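1,4-dihydroxy-6-naphtoate synthase (Archaeoglobus fulgidus, PDB 1ZBM) probably converts cyclic dehypoxanthinylfutalosinate into 1,4-dihydroxy-6-naphthoate, releasing dihydroxyacetone, as a step in menaquinone (vitamin K2) biosynthesis. Local coordinates at residues M29-V34 with I219-K224; D22-Y27 with R236-Y241; V43-E48 with A57-T62; V85-G90 with N243-N248. All blocks are in the same frame, centred on the assembly; numbering follows the deposited sequence.

How the contacts relate
The four contacts illustrate how chemistry follows position in a fold. Contacts 1 and 2 both use helix 20-30, which meets helix 215-222 at the surface and helix 231-241 in the interior; the first is an edge-to-face ring pair, the second mainly apolar, with no hydrogen bond between its segments. Contacts 3 and 4 reach opposite outer strands of one five-stranded sheet, 39-44 and 76-86, and lie about 21 Å apart between centres. Each is less deeply buried than contact 2 and turns on a tyrosine hydroxyl donating to a carboxylate, backed by a valine. Contact 4 adds a bridging water, and it adjoins contact 2, where Tyr-89 OH is hydrogen-bonded to Met-240 O.

Contact 1 of 4, residues M29-V34 with I219-K224; sequences MTHGKV and IEYAMK
With CG anti to its carbonyl carbon (chi1 -74°), the imidazole of His-31 reaches out from the end of helix 20-30, while Tyr-221 sets its CG anti to the backbone N (chi1 171°) and holds its phenol ring in front of it. The outcome is a T-shaped, edge-to-face pair: CE1 of His-31 stands over the middle of the Tyr-221 ring, 3.5 Å from CD1 of Tyr-221, and the two planes are turned 78° to each other. NE2 of His-31 follows at 3.7 Å from the same CD1 of Tyr-221. Behind the phenol, on its other face, the aliphatic chain of Lys-224 lies with its CD near the rim, so the ring is sandwiched. Thr-30 OG1 only skirts the ring, being hydrogen-bonded to Phe-26 O and Tyr-27 O of its own helix. The contact thus joins the end of helix 20-30 to helix 215-222, and the Tyr-27 side chain touches both aromatic residues. A leucine in place of Tyr-221 would probably leave the His-31 edge without an aromatic face and the imidazole more able to turn. Since CE1 sits between two nitrogens, its C-H is a polarised one, and any protonation of this exposed histidine would probably strengthen its attraction to the pi cloud.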
loop_
_atom_site.group_PDB
_atom_site.type_symbol
_atom_site.label_atom_id
_atom_site.label_comp_id
_atom_site.label_asym_id
_atom_site.label_seq_id
_atom_site.Cartn_x
_atom_site.Cartn_y
_atom_site.Cartn_z
HETATM N N MSE A 29 -7.002 14.724 -8.805
HETATM C CA MSE A 29 -5.852 15.063 -9.632
HETATM C C MSE A 29 -5.973 14.514 -11.052
HETATM O O MSE A 29 -5.625 15.195 -12.014
HETATM C CB MSE A 29 -4.566 14.550 -8.982
HETATM C CG MSE A 29 -3.293 15.155 -9.561
HETATM SE SE MSE A 29 -1.678 14.435 -8.734
HETATM C CE MSE A 29 -1.669 15.501 -7.112
ATOM N N THR A 30 -6.476 13.291 -11.179
ATOM C CA THR A 30 -6.637 12.666 -12.482
ATOM C C THR A 30 -7.770 13.288 -13.315
ATOM O O THR A 30 -7.918 12.978 -14.502
ATOM C CB THR A 30 -6.894 11.150 -12.342
ATOM O OG1 THR A 30 -7.967 10.926 -11.419
ATOM C CG2 THR A 30 -5.644 10.437 -11.843
ATOM N N HIS A 31 -8.569 14.160 -12.707
ATOM C CA HIS A 31 -9.661 14.798 -13.437
ATOM C C HIS A 31 -9.552 16.311 -13.509
ATOM O O HIS A 31 -10.563 17.009 -13.507
ATOM C CB HIS A 31 -11.015 14.415 -12.835
ATOM C CG HIS A 31 -11.434 13.013 -13.141
ATOM N ND1 HIS A 31 -10.729 11.914 -12.698
ATOM C CD2 HIS A 31 -12.469 12.528 -13.866
ATOM C CE1 HIS A 31 -11.313 10.811 -13.138
ATOM N NE2 HIS A 31 -12.371 11.158 -13.849
ATOM N N GLY A 32 -8.323 16.808 -13.580
ATOM C CA GLY A 32 -8.102 18.236 -13.681
ATOM C C GLY A 32 -8.828 19.072 -12.649
ATOM O O GLY A 32 -9.056 20.261 -12.870
ATOM N N LYS A 33 -9.184 18.458 -11.523
ATOM C CA LYS A 33 -9.886 19.155 -10.451
ATOM C C LYS A 33 -8.897 19.847 -9.517
ATOM O O LYS A 33 -9.298 20.572 -8.605
ATOM C CB LYS A 33 -10.745 18.167 -9.654
ATOM C CG LYS A 33 -11.801 17.432 -10.474
ATOM C CD LYS A 33 -13.030 18.289 -10.741
ATOM C CE LYS A 33 -13.828 18.519 -9.458
ATOM N NZ LYS A 33 -14.957 19.493 -9.613
ATOM N N VAL A 34 -7.607 19.623 -9.746
ATOM C CA VAL A 34 -6.569 20.231 -8.914
ATOM C C VAL A 34 -5.772 21.232 -9.728
ATOM O O VAL A 34 -5.144 20.873 -10.722
ATOM C CB VAL A 34 -5.575 19.177 -8.375
ATOM C CG1 VAL A 34 -4.580 19.837 -7.433
ATOM C CG2 VAL A 34 -6.324 18.062 -7.679
ATOM N N ILE A 219 -15.278 7.892 -5.421
ATOM C CA ILE A 219 -15.422 6.444 -5.421
ATOM C C ILE A 219 -16.026 5.939 -6.729
ATOM O O ILE A 219 -15.768 4.812 -7.151
ATOM C CB ILE A 219 -16.316 5.996 -4.242
ATOM C CG1 ILE A 219 -15.714 4.763 -3.562
ATOM C CG2 ILE A 219 -17.747 5.714 -4.725
ATOM C CD1 ILE A 219 -15.600 3.562 -4.439
ATOM N N GLU A 220 -16.835 6.775 -7.371
ATOM C CA GLU A 220 -17.486 6.407 -8.628
ATOM C C GLU A 220 -16.457 6.027 -9.688
ATOM O O GLU A 220 -16.568 4.987 -10.333
ATOM C CB GLU A 220 -18.335 7.568 -9.145
ATOM C CG GLU A 220 -19.208 7.203 -10.339
ATOM C CD GLU A 220 -20.214 6.123 -9.996
ATOM O OE1 GLU A 220 -20.938 6.278 -8.979
ATOM O OE2 GLU A 220 -20.285 5.109 -10.737
ATOM N N TYR A 221 -15.466 6.886 -9.875
ATOM C CA TYR A 221 -14.425 6.620 -10.850
ATOM C C TYR A 221 -13.559 5.446 -10.377
ATOM O O TYR A 221 -13.185 4.581 -11.166
ATOM C CB TYR A 221 -13.552 7.856 -11.029
ATOM C CG TYR A 221 -12.317 7.612 -11.861
ATOM C CD1 TYR A 221 -12.403 7.469 -13.246
ATOM C CD2 TYR A 221 -11.065 7.500 -11.261
ATOM C CE1 TYR A 221 -11.272 7.220 -14.018
ATOM C CE2 TYR A 221 -9.922 7.251 -12.019
ATOM C CZ TYR A 221 -10.032 7.111 -13.397
ATOM O OH TYR A 221 -8.918 6.857 -14.161
ATOM N N ALA A 222 -13.257 5.425 -9.083
ATOM C CA ALA A 222 -12.425 4.386 -8.492
ATOM C C ALA A 222 -12.969 2.995 -8.738
ATOM O O ALA A 222 -12.225 2.011 -8.710
ATOM C CB ALA A 222 -12.288 4.621 -6.990
HETATM N N MSE A 223 -14.274 2.910 -8.967
HETATM C CA MSE A 223 -14.912 1.626 -9.207
HETATM C C MSE A 223 -14.208 0.817 -10.297
HETATM O O MSE A 223 -14.253 -0.411 -10.283
HETATM C CB MSE A 223 -16.393 1.831 -9.564
HETATM C CG MSE A 223 -17.247 2.365 -8.408
HETATM SE SE MSE A 223 -17.186 1.241 -6.821
HETATM C CE MSE A 223 -18.035 -0.343 -7.528
ATOM N N LYS A 224 -13.548 1.485 -11.237
ATOM C CA LYS A 224 -12.858 0.740 -12.294
ATOM C C LYS A 224 -11.846 -0.272 -11.726
ATOM O O LYS A 224 -11.407 -1.185 -12.428
ATOM C CB LYS A 224 -12.154 1.691 -13.260
ATOM C CG LYS A 224 -11.133 2.572 -12.604
ATOM C CD LYS A 224 -10.652 3.633 -13.552
ATOM C CE LYS A 224 -9.968 3.028 -14.756
ATOM N NZ LYS A 224 -9.293 4.120 -15.492
#

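Contact 2 of 4, residues D22-Y27 with R236-Y241; sequences DAFMFY and RFAMMY
Phe-24 and Ala-238 form the centre of a close helix-helix packing between 20-30 and 231-241, in the layer of helices beside one sheet of this periplasmic-binding-protein-like fold. Their CA atoms stand 6.7 Å apart, a short separation that the small alanine permits. The CB of Ala-238 rests over one face of the Phe-24 ring as a CH-pi contact, 4.0 Å from the ring centroid and 24° off the normal. It is displaced toward the CG side, with Phe-24 CG and Phe-24 CD2 each 3.7 Å from Ala-238 CB. Holding CG anti to the backbone N (chi1 -178°) helps to turn that face of the phenyl to Ala-238 CB. Around this pair, Ala-211 of helix 194-213 and Ala-218 of helix 215-222 also touch Phe-24, so the ring is enclosed by several helices.

Tyr-241 adds backbone rather than ring to the contact: its side chain leads away to a hydrogen bond with Gln-155, and lies about 8 Å from the side chain of His-152, the predicted proton acceptor. The selenomethionine Met-25 reaches this end of the helix through a chain bent at its last torsion, which brings Met-25 CE to 4.1 Å from Tyr-241 O.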
loop_
_atom_site.group_PDB
_atom_site.type_symbol
_atom_site.label_atom_id
_atom_site.label_comp_id
_atom_site.label_asym_id
_atom_site.label_seq_id
_atom_site.Cartn_x
_atom_site.Cartn_y
_atom_site.Cartn_z
ATOM N N ASP A 22 -6.493 3.791 -4.210
ATOM C CA ASP A 22 -5.575 4.676 -4.922
ATOM C C ASP A 22 -6.294 5.611 -5.899
ATOM O O ASP A 22 -6.071 6.818 -5.881
ATOM C CB ASP A 22 -4.519 3.853 -5.662
ATOM C CG ASP A 22 -3.495 4.710 -6.341
ATOM O OD1 ASP A 22 -3.845 5.406 -7.325
ATOM O OD2 ASP A 22 -2.327 4.704 -5.897
ATOM N N ALA A 23 -7.152 5.056 -6.750
ATOM C CA ALA A 23 -7.894 5.862 -7.714
ATOM C C ALA A 23 -8.707 6.905 -6.951
ATOM O O ALA A 23 -8.848 8.052 -7.383
ATOM C CB ALA A 23 -8.827 4.965 -8.536
ATOM N N PHE A 24 -9.242 6.479 -5.811
ATOM C CA PHE A 24 -10.042 7.321 -4.931
ATOM C C PHE A 24 -9.219 8.551 -4.535
ATOM O O PHE A 24 -9.618 9.687 -4.789
ATOM C CB PHE A 24 -10.439 6.499 -3.696
ATOM C CG PHE A 24 -11.309 7.231 -2.714
ATOM C CD1 PHE A 24 -12.665 7.426 -2.967
ATOM C CD2 PHE A 24 -10.768 7.739 -1.540
ATOM C CE1 PHE A 24 -13.482 8.104 -2.048
ATOM C CE2 PHE A 24 -11.571 8.421 -0.616
ATOM C CZ PHE A 24 -12.932 8.609 -0.878
HETATM N N MSE A 25 -8.058 8.300 -3.936
HETATM C CA MSE A 25 -7.137 9.342 -3.502
HETATM C C MSE A 25 -6.712 10.269 -4.651
HETATM O O MSE A 25 -6.673 11.498 -4.495
HETATM C CB MSE A 25 -5.903 8.682 -2.876
HETATM C CG MSE A 25 -4.882 9.629 -2.280
HETATM SE SE MSE A 25 -3.223 8.680 -1.831
HETATM C CE MSE A 25 -4.013 7.185 -0.861
ATOM N N PHE A 26 -6.420 9.686 -5.813
ATOM C CA PHE A 26 -5.980 10.472 -6.978
ATOM C C PHE A 26 -7.069 11.009 -7.903
ATOM O O PHE A 26 -6.760 11.707 -8.867
ATOM C CB PHE A 26 -5.002 9.668 -7.841
ATOM C CG PHE A 26 -3.613 9.590 -7.281
ATOM C CD1 PHE A 26 -3.240 8.537 -6.464
ATOM C CD2 PHE A 26 -2.663 10.547 -7.612
ATOM C CE1 PHE A 26 -1.934 8.434 -5.984
ATOM C CE2 PHE A 26 -1.354 10.460 -7.139
ATOM C CZ PHE A 26 -0.989 9.400 -6.329
ATOM N N TYR A 27 -8.330 10.692 -7.616
ATOM C CA TYR A 27 -9.434 11.150 -8.454
ATOM C C TYR A 27 -9.403 12.637 -8.805
ATOM O O TYR A 27 -9.476 13.002 -9.976
ATOM C CB TYR A 27 -10.781 10.824 -7.803
ATOM C CG TYR A 27 -11.933 11.508 -8.494
ATOM C CD1 TYR A 27 -12.449 12.713 -8.012
ATOM C CD2 TYR A 27 -12.456 10.996 -9.681
ATOM C CE1 TYR A 27 -13.451 13.388 -8.699
ATOM C CE2 TYR A 27 -13.454 11.667 -10.373
ATOM C CZ TYR A 27 -13.947 12.860 -9.879
ATOM O OH TYR A 27 -14.939 13.515 -10.573
ATOM N N ARG A 236 -15.765 1.924 1.974
ATOM C CA ARG A 236 -15.222 1.487 3.256
ATOM C C ARG A 236 -13.731 1.167 3.129
ATOM O O ARG A 236 -12.937 1.569 3.976
ATOM C CB ARG A 236 -15.997 0.257 3.744
ATOM C CG ARG A 236 -15.490 -0.375 5.035
ATOM C CD ARG A 236 -16.274 -1.663 5.324
ATOM N NE ARG A 236 -15.477 -2.661 6.040
ATOM C CZ ARG A 236 -15.744 -3.965 6.044
ATOM N NH1 ARG A 236 -14.967 -4.802 6.720
ATOM N NH2 ARG A 236 -16.787 -4.433 5.367
ATOM N N PHE A 237 -13.357 0.454 2.067
ATOM C CA PHE A 237 -11.960 0.087 1.838
ATOM C C PHE A 237 -11.093 1.315 1.596
ATOM O O PHE A 237 -10.022 1.470 2.193
ATOM C CB PHE A 237 -11.832 -0.850 0.629
ATOM C CG PHE A 237 -10.421 -1.314 0.369
ATOM C CD1 PHE A 237 -9.795 -2.197 1.246
ATOM C CD2 PHE A 237 -9.720 -0.865 -0.748
ATOM C CE1 PHE A 237 -8.496 -2.625 1.020
ATOM C CE2 PHE A 237 -8.420 -1.284 -0.985
ATOM C CZ PHE A 237 -7.804 -2.171 -0.097
ATOM N N ALA A 238 -11.555 2.180 0.706
ATOM C CA ALA A 238 -10.815 3.388 0.388
ATOM C C ALA A 238 -10.667 4.267 1.625
ATOM O O ALA A 238 -9.588 4.789 1.885
ATOM C CB ALA A 238 -11.521 4.158 -0.722
HETATM N N MSE A 239 -11.748 4.428 2.384
HETATM C CA MSE A 239 -11.713 5.257 3.581
HETATM C C MSE A 239 -10.796 4.675 4.662
HETATM O O MSE A 239 -10.344 5.395 5.557
HETATM C CB MSE A 239 -13.129 5.449 4.129
HETATM C CG MSE A 239 -13.588 6.904 4.176
HETATM SE SE MSE A 239 -15.010 7.370 2.917
HETATM C CE MSE A 239 -16.459 6.351 3.717
HETATM N N MSE A 240 -10.524 3.375 4.567
HETATM C CA MSE A 240 -9.645 2.679 5.509
HETATM C C MSE A 240 -8.182 3.066 5.300
HETATM O O MSE A 240 -7.404 3.110 6.252
HETATM C CB MSE A 240 -9.768 1.158 5.342
HETATM C CG MSE A 240 -10.943 0.520 6.086
HETATM SE SE MSE A 240 -11.281 -1.326 5.577
HETATM C CE MSE A 240 -9.816 -2.232 6.458
ATOM N N TYR A 241 -7.811 3.340 4.051
ATOM C CA TYR A 241 -6.438 3.691 3.731
ATOM C C TYR A 241 -6.244 5.072 3.115
ATOM O O TYR A 241 -5.176 5.382 2.588
ATOM C CB TYR A 241 -5.842 2.614 2.824
ATOM C CG TYR A 241 -5.671 1.285 3.527
ATOM C CD1 TYR A 241 -4.748 1.138 4.564
ATOM C CD2 TYR A 241 -6.451 0.182 3.179
ATOM C CE1 TYR A 241 -4.610 -0.074 5.240
ATOM C CE2 TYR A 241 -6.320 -1.032 3.849
ATOM C CZ TYR A 241 -5.400 -1.152 4.877
ATOM O OH TYR A 241 -5.282 -2.344 5.546
#

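Contact 3 of 4, residues V43-E48 with A57-T62; sequences VIEDIE and AEYEVT
Tyr-59 reaches Glu-45 and Val-43 with the hydroxyl end of its ring. The segments belong to a beta-alpha-beta unit: strand 39-44, helix 47-53 and strand 61-65, the two strands parallel, with strand 11-16 between them in the sheet. Accordingly, even the closest CA atoms, those of Val-43 and Thr-62, are 9.0 Å apart.

The tight part is at the phenol. Tyr-59 OH donates to Glu-45 OE2 at 3.1 Å, meeting the carboxylate from above its plane (38° out of it), and the carboxylate and ring planes are 65° apart. Glu-45 gets there by a chain extended beyond CG (chi2 172°). Val-43 packs against the same end, its CG1 lying 3.7 Å from Tyr-59 OH and 4.0 Å from Tyr-59 CZ. Further in, Leu-50 and Ala-15 press on this buried tyrosine, and CG of Glu-58 lies over one of its faces.

Against this packed end at the buried Tyr-59 stands the outer side, where Val-43 and Glu-45 are themselves partly exposed and the chain turns away into Asp-46, which takes no part in the contact. Asp-46 instead N-caps helix 47-53, its OD1 accepting from Glu-48 N at 2.8 Å.

Lys-53 of that helix completes the polar group, with a salt bridge to Glu-45 OE1 and a hydrogen bond to Tyr-59 OH. The lysine would probably keep the carboxylate ionised, and thereby a good acceptor for the phenol.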
loop_
_atom_site.group_PDB
_atom_site.type_symbol
_atom_site.label_atom_id
_atom_site.label_comp_id
_atom_site.label_asym_id
_atom_site.label_seq_id
_atom_site.Cartn_x
_atom_site.Cartn_y
_atom_site.Cartn_z
ATOM N N VAL A 43 1.106 7.124 -14.423
ATOM C CA VAL A 43 1.510 5.789 -14.806
ATOM C C VAL A 43 0.943 4.875 -13.737
ATOM O O VAL A 43 1.283 5.010 -12.561
ATOM C CB VAL A 43 3.051 5.661 -14.835
ATOM C CG1 VAL A 43 3.440 4.257 -15.263
ATOM C CG2 VAL A 43 3.649 6.701 -15.812
ATOM N N ILE A 44 0.070 3.959 -14.147
ATOM C CA ILE A 44 -0.580 3.012 -13.236
ATOM C C ILE A 44 -0.006 1.615 -13.399
ATOM O O ILE A 44 -0.056 1.044 -14.483
ATOM C CB ILE A 44 -2.107 2.936 -13.510
ATOM C CG1 ILE A 44 -2.708 4.333 -13.429
ATOM C CG2 ILE A 44 -2.783 1.965 -12.549
ATOM C CD1 ILE A 44 -2.602 5.062 -14.725
ATOM N N GLU A 45 0.523 1.066 -12.314
ATOM C CA GLU A 45 1.115 -0.258 -12.343
ATOM C C GLU A 45 1.012 -0.893 -10.960
ATOM O O GLU A 45 0.874 -0.191 -9.956
ATOM C CB GLU A 45 2.577 -0.160 -12.769
ATOM C CG GLU A 45 2.783 0.053 -14.254
ATOM C CD GLU A 45 4.234 0.339 -14.584
ATOM O OE1 GLU A 45 4.632 0.184 -15.759
ATOM O OE2 GLU A 45 4.984 0.732 -13.663
ATOM N N ASP A 46 1.066 -2.222 -10.915
ATOM C CA ASP A 46 0.978 -2.955 -9.659
ATOM C C ASP A 46 2.078 -2.532 -8.691
ATOM O O ASP A 46 3.226 -2.288 -9.079
ATOM C CB ASP A 46 1.034 -4.468 -9.930
ATOM C CG ASP A 46 0.964 -5.302 -8.660
ATOM O OD1 ASP A 46 2.025 -5.513 -8.031
ATOM O OD2 ASP A 46 -0.151 -5.738 -8.282
ATOM N N ILE A 47 1.701 -2.455 -7.421
ATOM C CA ILE A 47 2.601 -2.038 -6.345
ATOM C C ILE A 47 3.954 -2.768 -6.349
ATOM O O ILE A 47 4.995 -2.159 -6.092
ATOM C CB ILE A 47 1.914 -2.225 -4.958
ATOM C CG1 ILE A 47 2.791 -1.662 -3.860
ATOM C CG2 ILE A 47 1.621 -3.692 -4.710
ATOM C CD1 ILE A 47 2.949 -0.155 -3.941
ATOM N N GLU A 48 3.960 -4.064 -6.648
ATOM C CA GLU A 48 5.234 -4.767 -6.651
ATOM C C GLU A 48 6.067 -4.291 -7.841
ATOM O O GLU A 48 7.286 -4.195 -7.746
ATOM C CB GLU A 48 5.021 -6.282 -6.689
ATOM C CG GLU A 48 6.298 -7.101 -6.466
ATOM C CD GLU A 48 7.054 -6.734 -5.189
ATOM O OE1 GLU A 48 6.553 -5.914 -4.385
ATOM O OE2 GLU A 48 8.163 -7.280 -4.982
ATOM N N ALA A 57 15.118 4.379 -9.847
ATOM C CA ALA A 57 14.700 5.782 -9.727
ATOM C C ALA A 57 14.029 6.203 -11.028
ATOM O O ALA A 57 14.319 7.263 -11.586
ATOM C CB ALA A 57 15.901 6.675 -9.441
ATOM N N GLU A 58 13.121 5.348 -11.493
ATOM C CA GLU A 58 12.401 5.559 -12.737
ATOM C C GLU A 58 11.495 6.782 -12.753
ATOM O O GLU A 58 11.571 7.602 -13.662
ATOM C CB GLU A 58 11.572 4.318 -13.055
ATOM C CG GLU A 58 10.937 4.343 -14.434
ATOM C CD GLU A 58 11.726 3.545 -15.454
ATOM O OE1 GLU A 58 11.562 2.299 -15.491
ATOM O OE2 GLU A 58 12.527 4.156 -16.209
ATOM N N TYR A 59 10.628 6.908 -11.756
ATOM C CA TYR A 59 9.706 8.036 -11.731
ATOM C C TYR A 59 10.071 9.110 -10.711
ATOM O O TYR A 59 10.808 8.859 -9.757
ATOM C CB TYR A 59 8.286 7.531 -11.460
ATOM C CG TYR A 59 7.897 6.347 -12.310
ATOM C CD1 TYR A 59 7.762 6.462 -13.694
ATOM C CD2 TYR A 59 7.673 5.102 -11.733
ATOM C CE1 TYR A 59 7.413 5.360 -14.477
ATOM C CE2 TYR A 59 7.325 4.003 -12.502
ATOM C CZ TYR A 59 7.197 4.130 -13.866
ATOM O OH TYR A 59 6.854 3.026 -14.617
ATOM N N GLU A 60 9.558 10.316 -10.936
ATOM C CA GLU A 60 9.796 11.424 -10.024
ATOM C C GLU A 60 9.039 11.172 -8.730
ATOM O O GLU A 60 9.550 11.432 -7.646
ATOM C CB GLU A 60 9.313 12.743 -10.627
ATOM C CG GLU A 60 10.262 13.381 -11.612
ATOM C CD GLU A 60 10.145 12.831 -13.020
ATOM O OE1 GLU A 60 9.226 12.023 -13.294
ATOM O OE2 GLU A 60 10.980 13.230 -13.860
ATOM N N VAL A 61 7.811 10.678 -8.852
ATOM C CA VAL A 61 6.973 10.381 -7.688
ATOM C C VAL A 61 6.313 9.017 -7.891
ATOM O O VAL A 61 5.641 8.791 -8.896
ATOM C CB VAL A 61 5.839 11.424 -7.505
ATOM C CG1 VAL A 61 5.013 11.070 -6.272
ATOM C CG2 VAL A 61 6.414 12.829 -7.367
ATOM N N THR A 62 6.492 8.112 -6.940
ATOM C CA THR A 62 5.895 6.793 -7.065
ATOM C C THR A 62 5.387 6.229 -5.750
ATOM O O THR A 62 5.981 6.469 -4.704
ATOM C CB THR A 62 6.906 5.775 -7.651
ATOM O OG1 THR A 62 6.311 4.471 -7.684
ATOM C CG2 THR A 62 8.157 5.714 -6.796
#

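Contact 4 of 4, residues V85-G90 with N243-N248; sequences VGDGYG and NDYTYN
A water held by Tyr-89, Asn-243 and Val-85 bridges the two segments: it donates to Tyr-89 OH at 2.8 Å and to Val-85 O at 2.9 Å, and accepts from Asn-243 ND2 at 3.1 Å. Tyr-89 and Asn-243 approach from opposite directions, with ring and amide planes 34° apart, and the water spans the 4.0 Å between Tyr-89 OH and Asn-243 ND2. The same hydroxyl is hydrogen-bonded to Met-240 O of helix 231-241.

Segment 85-90 carries the chain from strand 76-86 of one sheet toward strand 92-95 of the other, an interdomain crossing as in type 2 periplasmic binding proteins; the short helix 244-247 packs against its start. There the Tyr-245 ring lies across Val-85, CD2 of Tyr-245 being 3.8 Å from Val-85 CB, and its hydroxyl donates to Asp-87 OD2 at 2.8 Å, steeply from above the carboxylate plane (63° out of it). Asp-87 holds CG anti to its backbone N (chi1 -161°), which brings OD2 to the edge of the Tyr-245 ring. A phenylalanine in place of Tyr-245 would probably leave Asp-87 OD2 without this donor and its carboxylate freer to turn.

Asn-243 is also the N-cap of helix 244-247, and its backbone N donates to Thr-246 OG1 at 3.0 Å.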
loop_
_atom_site.group_PDB
_atom_site.type_symbol
_atom_site.label_atom_id
_atom_site.label_comp_id
_atom_site.label_asym_id
_atom_site.label_seq_id
_atom_site.Cartn_x
_atom_site.Cartn_y
_atom_site.Cartn_z
ATOM N N VAL A 85 -2.021 3.719 5.924
ATOM C CA VAL A 85 -1.699 3.217 7.252
ATOM C C VAL A 85 -2.848 2.463 7.914
ATOM O O VAL A 85 -3.959 2.977 8.026
ATOM C CB VAL A 85 -1.257 4.403 8.165
ATOM C CG1 VAL A 85 -0.886 3.912 9.565
ATOM C CG2 VAL A 85 -0.061 5.105 7.536
ATOM N N GLY A 86 -2.573 1.234 8.343
ATOM C CA GLY A 86 -3.597 0.440 8.994
ATOM C C GLY A 86 -3.662 0.857 10.445
ATOM O O GLY A 86 -2.648 1.234 11.027
ATOM N N ASP A 87 -4.850 0.804 11.030
ATOM C CA ASP A 87 -5.030 1.185 12.426
ATOM C C ASP A 87 -6.176 0.330 12.964
ATOM O O ASP A 87 -7.328 0.755 12.959
ATOM C CB ASP A 87 -5.376 2.682 12.511
ATOM C CG ASP A 87 -5.140 3.272 13.896
ATOM O OD1 ASP A 87 -4.498 2.604 14.738
ATOM O OD2 ASP A 87 -5.584 4.416 14.135
ATOM N N GLY A 88 -5.849 -0.881 13.411
ATOM C CA GLY A 88 -6.867 -1.786 13.915
ATOM C C GLY A 88 -7.245 -2.791 12.837
ATOM O O GLY A 88 -8.138 -3.625 13.017
ATOM N N TYR A 89 -6.544 -2.696 11.711
ATOM C CA TYR A 89 -6.748 -3.558 10.549
ATOM C C TYR A 89 -5.538 -3.483 9.624
ATOM O O TYR A 89 -4.715 -2.576 9.744
ATOM C CB TYR A 89 -7.971 -3.099 9.769
ATOM C CG TYR A 89 -7.968 -1.611 9.477
ATOM C CD1 TYR A 89 -7.053 -1.040 8.581
ATOM C CD2 TYR A 89 -8.902 -0.773 10.088
ATOM C CE1 TYR A 89 -7.085 0.330 8.303
ATOM C CE2 TYR A 89 -8.939 0.586 9.821
ATOM C CZ TYR A 89 -8.039 1.132 8.931
ATOM O OH TYR A 89 -8.110 2.473 8.663
ATOM N N GLY A 90 -5.462 -4.426 8.687
ATOM C CA GLY A 90 -4.363 -4.470 7.736
ATOM C C GLY A 90 -4.311 -5.788 6.969
ATOM O O GLY A 90 -5.321 -6.491 6.906
ATOM N N ASN A 243 -7.192 8.577 4.691
ATOM C CA ASN A 243 -7.736 9.423 5.756
ATOM C C ASN A 243 -6.682 10.385 6.299
ATOM O O ASN A 243 -5.770 10.775 5.575
ATOM C CB ASN A 243 -8.258 8.555 6.896
ATOM C CG ASN A 243 -7.327 7.402 7.211
ATOM O OD1 ASN A 243 -6.104 7.507 7.041
ATOM N ND2 ASN A 243 -7.894 6.296 7.679
ATOM N N ASP A 244 -6.807 10.762 7.569
ATOM C CA ASP A 244 -5.853 11.681 8.195
ATOM C C ASP A 244 -4.388 11.329 7.951
ATOM O O ASP A 244 -3.587 12.195 7.601
ATOM C CB ASP A 244 -6.059 11.749 9.713
ATOM C CG ASP A 244 -7.231 12.592 10.098
ATOM O OD1 ASP A 244 -7.296 13.771 9.656
ATOM O OD2 ASP A 244 -8.101 12.095 10.862
ATOM N N TYR A 245 -4.042 10.063 8.169
ATOM C CA TYR A 245 -2.668 9.608 8.005
ATOM C C TYR A 245 -2.163 9.834 6.586
ATOM O O TYR A 245 -0.976 10.110 6.370
ATOM C CB TYR A 245 -2.538 8.119 8.339
ATOM C CG TYR A 245 -2.901 7.736 9.758
ATOM C CD1 TYR A 245 -2.430 8.467 10.848
ATOM C CD2 TYR A 245 -3.683 6.614 10.014
ATOM C CE1 TYR A 245 -2.729 8.086 12.157
ATOM C CE2 TYR A 245 -3.983 6.227 11.317
ATOM C CZ TYR A 245 -3.504 6.966 12.380
ATOM O OH TYR A 245 -3.806 6.583 13.673
ATOM N N THR A 246 -3.066 9.705 5.621
ATOM C CA THR A 246 -2.733 9.891 4.218
ATOM C C THR A 246 -2.565 11.379 3.927
ATOM O O THR A 246 -1.703 11.774 3.142
ATOM C CB THR A 246 -3.849 9.332 3.305
ATOM O OG1 THR A 246 -4.366 8.120 3.871
ATOM C CG2 THR A 246 -3.305 9.028 1.902
ATOM N N TYR A 247 -3.380 12.212 4.570
ATOM C CA TYR A 247 -3.285 13.644 4.334
ATOM C C TYR A 247 -1.968 14.216 4.844
ATOM O O TYR A 247 -1.376 15.079 4.199
ATOM C CB TYR A 247 -4.446 14.387 4.990
ATOM C CG TYR A 247 -4.467 15.859 4.652
ATOM C CD1 TYR A 247 -4.974 16.312 3.432
ATOM C CD2 TYR A 247 -3.970 16.805 5.550
ATOM C CE1 TYR A 247 -4.991 17.670 3.121
ATOM C CE2 TYR A 247 -3.980 18.160 5.247
ATOM C CZ TYR A 247 -4.494 18.589 4.032
ATOM O OH TYR A 247 -4.526 19.931 3.759
ATOM N N ASN A 248 -1.520 13.731 6.001
ATOM C CA ASN A 248 -0.266 14.180 6.614
ATOM C C ASN A 248 0.236 13.107 7.589
ATOM O O ASN A 248 -0.433 12.792 8.573
ATOM C CB ASN A 248 -0.499 15.498 7.370
ATOM C CG ASN A 248 0.791 16.129 7.862
ATOM O OD1 ASN A 248 1.708 16.364 7.081
ATOM N ND2 ASN A 248 0.864 16.418 9.155
HETATM O O HOH W 1 -6.104 4.343 9.354
#